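Local atomic coordinates of 3-oxoacyl-[acyl-carrier-protein] synthase 3 (Micrococcus luteus NCTC 2665, PDB entry 4EWP), a protein that probably catalyses the first condensation of fatty acid synthesis, adding two carbons from malonyl-ACP to a primer such as acetyl-CoA. Residues G129-D134 against S186-G191; W249-V254 against I334-G339; V254-L259 against A286-L291. All blocks are in the same frame, centred on the assembly; numbering follows the deposited sequence.

Contact 1 of 3, residues G129-D134 against S186-G191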
# COMPACT_ATOMS: atom_id res chain seq x y z
N GLY A 129 -0.11 5.48 7.91
CA GLY A 129 -1.32 4.76 8.29
C GLY A 129 -2.22 5.63 9.15
O GLY A 129 -3.43 5.66 8.97
N VAL A 130 -1.63 6.35 10.09
CA VAL A 130 -2.41 7.17 11.00
C VAL A 130 -3.04 8.34 10.25
O VAL A 130 -4.19 8.67 10.48
CB VAL A 130 -1.57 7.65 12.21
CG1 VAL A 130 -2.28 8.75 13.00
CG2 VAL A 130 -1.24 6.44 13.12
N ALA A 131 -2.29 8.94 9.32
CA ALA A 131 -2.82 10.03 8.50
C ALA A 131 -4.05 9.53 7.75
O ALA A 131 -5.09 10.20 7.71
CB ALA A 131 -1.76 10.53 7.52
N GLN A 132 -3.93 8.33 7.19
CA GLN A 132 -5.03 7.75 6.41
C GLN A 132 -6.23 7.45 7.31
O GLN A 132 -7.35 7.86 7.02
CB GLN A 132 -4.55 6.49 5.69
CG GLN A 132 -3.61 6.77 4.52
CD GLN A 132 -2.93 5.51 4.04
OE1 GLN A 132 -3.59 4.52 3.73
NE2 GLN A 132 -1.61 5.54 3.97
N ALA A 133 -5.97 6.75 8.41
CA ALA A 133 -6.99 6.42 9.39
C ALA A 133 -7.73 7.68 9.86
O ALA A 133 -8.96 7.72 9.89
CB ALA A 133 -6.37 5.68 10.58
N ASP A 134 -6.96 8.71 10.22
CA ASP A 134 -7.53 9.98 10.65
C ASP A 134 -8.45 10.55 9.56
O ASP A 134 -9.58 11.01 9.85
CB ASP A 134 -6.38 10.96 10.98
CG ASP A 134 -6.88 12.35 11.35
OD1 ASP A 134 -7.71 12.47 12.27
OD2 ASP A 134 -6.44 13.32 10.71
N SER A 186 -3.61 15.52 15.75
CA SER A 186 -3.36 16.80 15.10
C SER A 186 -3.13 16.61 13.60
O SER A 186 -2.87 15.49 13.15
CB SER A 186 -2.14 17.48 15.73
OG SER A 186 -0.94 16.88 15.29
N PRO A 187 -3.23 17.70 12.82
CA PRO A 187 -3.13 17.59 11.35
C PRO A 187 -1.81 16.98 10.93
O PRO A 187 -0.75 17.44 11.38
CB PRO A 187 -3.23 19.04 10.87
CG PRO A 187 -3.91 19.79 12.01
CD PRO A 187 -3.47 19.08 13.27
N SER A 188 -1.86 15.97 10.08
CA SER A 188 -0.64 15.29 9.69
C SER A 188 0.31 16.21 8.93
O SER A 188 -0.10 17.02 8.11
CB SER A 188 -0.94 14.04 8.87
OG SER A 188 -1.42 13.00 9.71
N VAL A 189 1.60 16.06 9.22
CA VAL A 189 2.66 16.68 8.43
C VAL A 189 3.46 15.53 7.79
O VAL A 189 4.20 14.81 8.47
CB VAL A 189 3.59 17.55 9.30
CG1 VAL A 189 4.72 18.15 8.43
CG2 VAL A 189 2.78 18.66 9.98
N TRP A 190 3.24 15.31 6.50
CA TRP A 190 3.81 14.14 5.88
C TRP A 190 4.22 14.47 4.45
O TRP A 190 3.67 15.39 3.83
CB TRP A 190 2.87 12.92 5.98
CG TRP A 190 1.47 13.11 5.38
CD1 TRP A 190 0.78 14.27 5.27
CD2 TRP A 190 0.63 12.09 4.83
NE1 TRP A 190 -0.44 14.05 4.67
CE2 TRP A 190 -0.56 12.71 4.39
CE3 TRP A 190 0.76 10.71 4.66
CZ2 TRP A 190 -1.62 12.00 3.80
CZ3 TRP A 190 -0.28 10.00 4.06
CH2 TRP A 190 -1.45 10.65 3.64
N GLY A 191 5.20 13.75 3.94
CA GLY A 191 5.74 14.08 2.64
C GLY A 191 6.71 13.05 2.10
O GLY A 191 6.89 11.97 2.69
O HOH W 1 -3.74 13.66 10.94

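Contact 2 of 3, residues W249-V254 against I334-G339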
# COMPACT_ATOMS: atom_id res chain seq x y z
N TRP A 249 18.40 16.64 11.06
CA TRP A 249 18.29 18.07 10.74
C TRP A 249 17.12 18.41 9.82
O TRP A 249 16.61 19.53 9.86
CB TRP A 249 19.61 18.57 10.16
CG TRP A 249 20.77 18.02 10.95
CD1 TRP A 249 21.61 17.01 10.57
CD2 TRP A 249 21.16 18.39 12.26
NE1 TRP A 249 22.52 16.75 11.56
CE2 TRP A 249 22.26 17.59 12.62
CE3 TRP A 249 20.70 19.34 13.18
CZ2 TRP A 249 22.91 17.70 13.84
CZ3 TRP A 249 21.34 19.45 14.39
CH2 TRP A 249 22.44 18.64 14.71
N SER A 250 16.69 17.45 9.00
CA SER A 250 15.51 17.68 8.17
C SER A 250 14.22 17.35 8.93
O SER A 250 13.27 18.14 8.93
CB SER A 250 15.60 16.87 6.88
OG SER A 250 16.47 17.52 5.97
N MET A 251 14.19 16.19 9.57
CA MET A 251 13.03 15.79 10.34
C MET A 251 12.77 16.73 11.53
O MET A 251 11.63 16.87 11.96
CB MET A 251 13.16 14.34 10.79
CG MET A 251 13.11 13.35 9.61
SD MET A 251 11.60 13.45 8.59
CE MET A 251 12.09 14.54 7.25
N ALA A 252 13.79 17.38 12.04
CA ALA A 252 13.55 18.31 13.14
C ALA A 252 12.64 19.44 12.66
O ALA A 252 11.81 19.93 13.41
CB ALA A 252 14.85 18.84 13.72
N LYS A 253 12.76 19.82 11.39
CA LYS A 253 11.91 20.87 10.84
C LYS A 253 10.48 20.35 10.70
O LYS A 253 9.52 21.07 10.96
CB LYS A 253 12.43 21.35 9.49
CG LYS A 253 13.91 21.73 9.51
CD LYS A 253 14.37 22.34 8.19
CE LYS A 253 15.87 22.63 8.22
NZ LYS A 253 16.29 23.40 7.02
N VAL A 254 10.36 19.08 10.29
CA VAL A 254 9.06 18.45 10.18
C VAL A 254 8.39 18.41 11.56
O VAL A 254 7.22 18.77 11.73
CB VAL A 254 9.17 17.02 9.59
CG1 VAL A 254 7.81 16.29 9.60
CG2 VAL A 254 9.75 17.06 8.17
N ILE A 334 6.79 10.71 14.96
CA ILE A 334 7.32 11.10 13.67
C ILE A 334 8.16 9.95 13.12
O ILE A 334 9.11 9.51 13.78
CB ILE A 334 8.16 12.39 13.78
CG1 ILE A 334 8.77 12.75 12.42
CG2 ILE A 334 9.27 12.23 14.82
CD1 ILE A 334 9.34 14.16 12.39
N GLY A 335 7.76 9.45 11.96
CA GLY A 335 8.47 8.36 11.30
C GLY A 335 9.06 8.80 9.98
O GLY A 335 8.58 9.76 9.37
N PHE A 336 10.10 8.10 9.53
CA PHE A 336 10.89 8.51 8.38
C PHE A 336 11.66 7.32 7.83
O PHE A 336 12.31 6.59 8.59
CB PHE A 336 11.84 9.66 8.76
CG PHE A 336 12.52 9.49 10.11
CD1 PHE A 336 13.79 8.93 10.19
CD2 PHE A 336 11.91 9.91 11.28
CE1 PHE A 336 14.43 8.77 11.41
CE2 PHE A 336 12.53 9.76 12.51
CZ PHE A 336 13.79 9.19 12.58
N GLY A 337 11.60 7.11 6.51
CA GLY A 337 12.37 6.03 5.91
C GLY A 337 12.50 6.06 4.40
O GLY A 337 12.33 7.11 3.78
N ALA A 338 12.81 4.90 3.82
CA ALA A 338 13.09 4.76 2.38
C ALA A 338 12.03 5.45 1.50
O ALA A 338 10.83 5.34 1.75
CB ALA A 338 13.22 3.29 2.01
N GLY A 339 12.48 6.17 0.48
CA GLY A 339 11.55 6.89 -0.37
C GLY A 339 12.18 8.06 -1.09
O GLY A 339 12.25 8.07 -2.33

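Contact 3 of 3, residues V254-L259 against A286-L291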
# COMPACT_ATOMS: atom_id res chain seq x y z
N VAL A 254 10.36 19.08 10.29
CA VAL A 254 9.06 18.45 10.18
C VAL A 254 8.39 18.41 11.56
O VAL A 254 7.22 18.77 11.73
CB VAL A 254 9.17 17.02 9.59
CG1 VAL A 254 7.81 16.29 9.60
CG2 VAL A 254 9.75 17.06 8.17
N ALA A 255 9.14 17.99 12.57
CA ALA A 255 8.59 17.92 13.92
C ALA A 255 8.11 19.29 14.41
O ALA A 255 7.02 19.42 14.98
CB ALA A 255 9.60 17.33 14.89
N ARG A 256 8.91 20.32 14.19
CA ARG A 256 8.50 21.66 14.62
C ARG A 256 7.27 22.09 13.83
O ARG A 256 6.36 22.72 14.37
CB ARG A 256 9.64 22.68 14.48
CG ARG A 256 10.73 22.52 15.56
CD ARG A 256 11.82 23.60 15.49
NE ARG A 256 12.63 23.47 14.28
CZ ARG A 256 13.90 23.08 14.25
NH1 ARG A 256 14.55 22.80 15.38
NH2 ARG A 256 14.54 23.00 13.08
N GLU A 257 7.22 21.72 12.56
CA GLU A 257 6.05 22.02 11.77
C GLU A 257 4.81 21.29 12.32
O GLU A 257 3.73 21.88 12.44
CB GLU A 257 6.31 21.66 10.31
CG GLU A 257 5.41 22.37 9.32
CD GLU A 257 5.80 22.08 7.88
OE1 GLU A 257 7.02 21.97 7.61
OE2 GLU A 257 4.88 21.97 7.04
N ALA A 258 4.96 20.01 12.68
CA ALA A 258 3.87 19.24 13.26
C ALA A 258 3.39 19.88 14.57
O ALA A 258 2.20 20.10 14.78
CB ALA A 258 4.29 17.77 13.46
N LEU A 259 4.32 20.20 15.45
CA LEU A 259 3.96 20.92 16.67
C LEU A 259 3.21 22.22 16.35
O LEU A 259 2.17 22.51 16.95
CB LEU A 259 5.21 21.25 17.50
CG LEU A 259 6.02 20.09 18.09
CD1 LEU A 259 7.29 20.63 18.72
CD2 LEU A 259 5.22 19.30 19.12
N ALA A 286 16.03 14.71 19.86
CA ALA A 286 15.50 15.24 21.11
C ALA A 286 16.17 16.55 21.50
O ALA A 286 15.51 17.47 21.98
CB ALA A 286 15.64 14.20 22.23
N LYS A 287 17.49 16.63 21.31
CA LYS A 287 18.21 17.86 21.65
C LYS A 287 17.74 19.01 20.77
O LYS A 287 17.59 20.15 21.22
CB LYS A 287 19.71 17.65 21.49
CG LYS A 287 20.54 18.92 21.62
CD LYS A 287 22.04 18.64 21.51
CE LYS A 287 22.85 19.93 21.39
NZ LYS A 287 24.33 19.70 21.44
N GLN A 288 17.50 18.72 19.50
CA GLN A 288 17.18 19.77 18.54
C GLN A 288 15.79 20.38 18.84
O GLN A 288 15.54 21.58 18.64
CB GLN A 288 17.28 19.21 17.12
CG GLN A 288 17.28 20.26 16.02
CD GLN A 288 18.49 21.18 16.06
OE1 GLN A 288 19.52 20.85 16.66
NE2 GLN A 288 18.37 22.35 15.42
N LEU A 289 14.89 19.54 19.37
CA LEU A 289 13.54 19.98 19.72
C LEU A 289 13.45 20.75 21.03
O LEU A 289 12.37 21.18 21.42
CB LEU A 289 12.59 18.79 19.78
CG LEU A 289 12.35 18.13 18.43
CD1 LEU A 289 11.29 17.04 18.55
CD2 LEU A 289 11.94 19.18 17.42
N LYS A 290 14.59 20.91 21.71
CA LYS A 290 14.65 21.65 22.96
C LYS A 290 13.62 21.20 23.99
O LYS A 290 12.98 22.03 24.64
CB LYS A 290 14.47 23.15 22.70
CG LYS A 290 15.59 23.79 21.90
CD LYS A 290 15.31 25.27 21.66
CE LYS A 290 16.46 25.95 20.93
NZ LYS A 290 17.66 26.13 21.80
N LEU A 291 13.48 19.89 24.18
CA LEU A 291 12.46 19.35 25.07
C LEU A 291 12.82 19.61 26.52
O LEU A 291 14.00 19.57 26.88
CB LEU A 291 12.31 17.85 24.86
CG LEU A 291 12.02 17.32 23.46
CD1 LEU A 291 11.96 15.81 23.50
CD2 LEU A 291 10.71 17.88 22.94

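Contact 1 of 3, residues G129-D134 against S186-G191
Ala131 on the helix presses its methyl onto one face of the Trp190 indole and lies at the same time against the hydroxyl of Ser188. Followed from its root, the Trp190 side chain leaves the strand with CG between the backbone N and the carbonyl carbon (chi1 57°), which carries the indole toward the helix. The touching begins at the ring fusion, where Trp190 CD2 comes within 3.9 Å of Ala131 CB. The benzene carbons then meet that same methyl in almost equal measure, Trp190 CZ3 being 3.8 Å from Ala131 CB. Ala131 CB therefore stands 3.6 Å from the centroid of the Trp190 six-membered ring and only 5° off its normal, a CH-pi contact squarely over the face. Trp190 also meets the ring of Tyr128 edge-to-face. A leucine in place of Trp190 would probably leave the Ala131 methyl without its flat seat and open a gap beside Tyr128. Ser188 closes in on another side of the methyl, with its OG 3.3 Å from Ala131 CB. That OG is hydrogen-bonded to Gln345 NE2 and to a water 2.7 Å from Ser188 OG. The same water lies within hydrogen-bonding distance of Asp134 OD2 and Ser186 O, a polar bridge from helix to loop beside the apolar patch, while Asp134 forms a salt bridge with Arg138. In the thiolase fold, helix 125-138 packs here against strand 189-192, outermost in this chain's C-terminal sheet. Strand 341-348 pairs beside that strand, Val189 turns instead to helix 240-262, Ala133 of the helix reaches strand 144-152 of the other sheet, and Pro115 of the second subunit packs on Trp190.

Contact 2 of 3, residues W249-V254 against I334-G339
Met251 and Phe336 lie side by side, their chains pointing opposite ways, the sulfur of the methionine alongside the root of the phenylalanine. Met251 SD is 3.8 Å from Phe336 CB, and Met251 CG is 3.9 Å from Phe336 CG. Bends at chi2 and chi3 curl the Met251 chain, and SD ends 5.2 Å from the Phe336 ring centroid, 50° off the normal: an oblique Met-aromatic contact. Ile334 supplies the second point of touch. With CG1 anti to the backbone N (chi1 177°) and the chain extended beyond it, Ile334 CD1 reaches the helix, 3.6 Å from the carbonyl oxygen Met251 O and 3.8 Å from Val254 CG1. One shell out, Phe336 meets the ring of His275, a predicted active-site residue, edge-to-face, and Ile334 is tied to His275 by a backbone hydrogen bond; the packing thus backs the probable catalytic pocket. Trp246 touches both Met251 and Phe336. The axes of the two short segments approach to 9.8 Å and run roughly antiparallel, at 144°. Helix 240-262 here lies over strand 330-337, with strand 341-348 next to it in the sheet, where Tyr342 and Ala344 meet Val254, while Phe285 of helix 279-288 reaches Met251.

Contact 3 of 3, residues V254-L259 against A286-L291
The Schellman motif that ends helix 279-288 brings Leu289 and Gln288 against Ala255 and Arg256 of helix 240-262. Leu289 offers both its branches to the small side chain of Ala255: CD2 lies 3.9 Å and CD1 4.0 Å from Ala255 CB. Leu289 CD2 also rests 4.0 Å from Arg256 CG, so the aliphatic root of the arginine flanks the leucine. The turn itself is set by Lys290, whose positive phi (51°) takes the chain out of the helix, and Lys290 N donates to Lys287 O at 3.1 Å. The two helices belong to the layer on the outer side of the C-terminal sheet of the thiolase fold, and Leu289 continues inward to Leu332 and Phe272 on its strands. Farther out, the Arg256 chain bends at chi3 (-68°), turning its guanidinium toward the helix end. There Arg256 NH1 approaches Gln288 O edge-on, in the guanidinium plane, but at 3.6 Å this is a loose polar approach. The same NH1 of Arg256 is 3.8 Å from Gln288 CG, and the amide of Gln288 is tilted 68° from the guanidinium plane.

Contact 1 closes along the chain before contact 2 opens, and contact 3 is nested within the loop that contact 2 spans. Contacts 2 and 3 share helix 240-262 and Val254, with centres about 11 Å apart; the centre of contact 1 lies about 14 Å from contact 2's and about 17 Å from contact 3's. Val189, on the strand of contact 1, joins all three by packing on Val254 and Ala258. Together they cross the C-terminal sheet of the thiolase fold, from helix 125-138 on one face to helix 240-262 and then helix 279-288 on the other. Contacts 1 and 2 also touch the second subunit, so this packing extends to the homodimer interface; contact 3 does not.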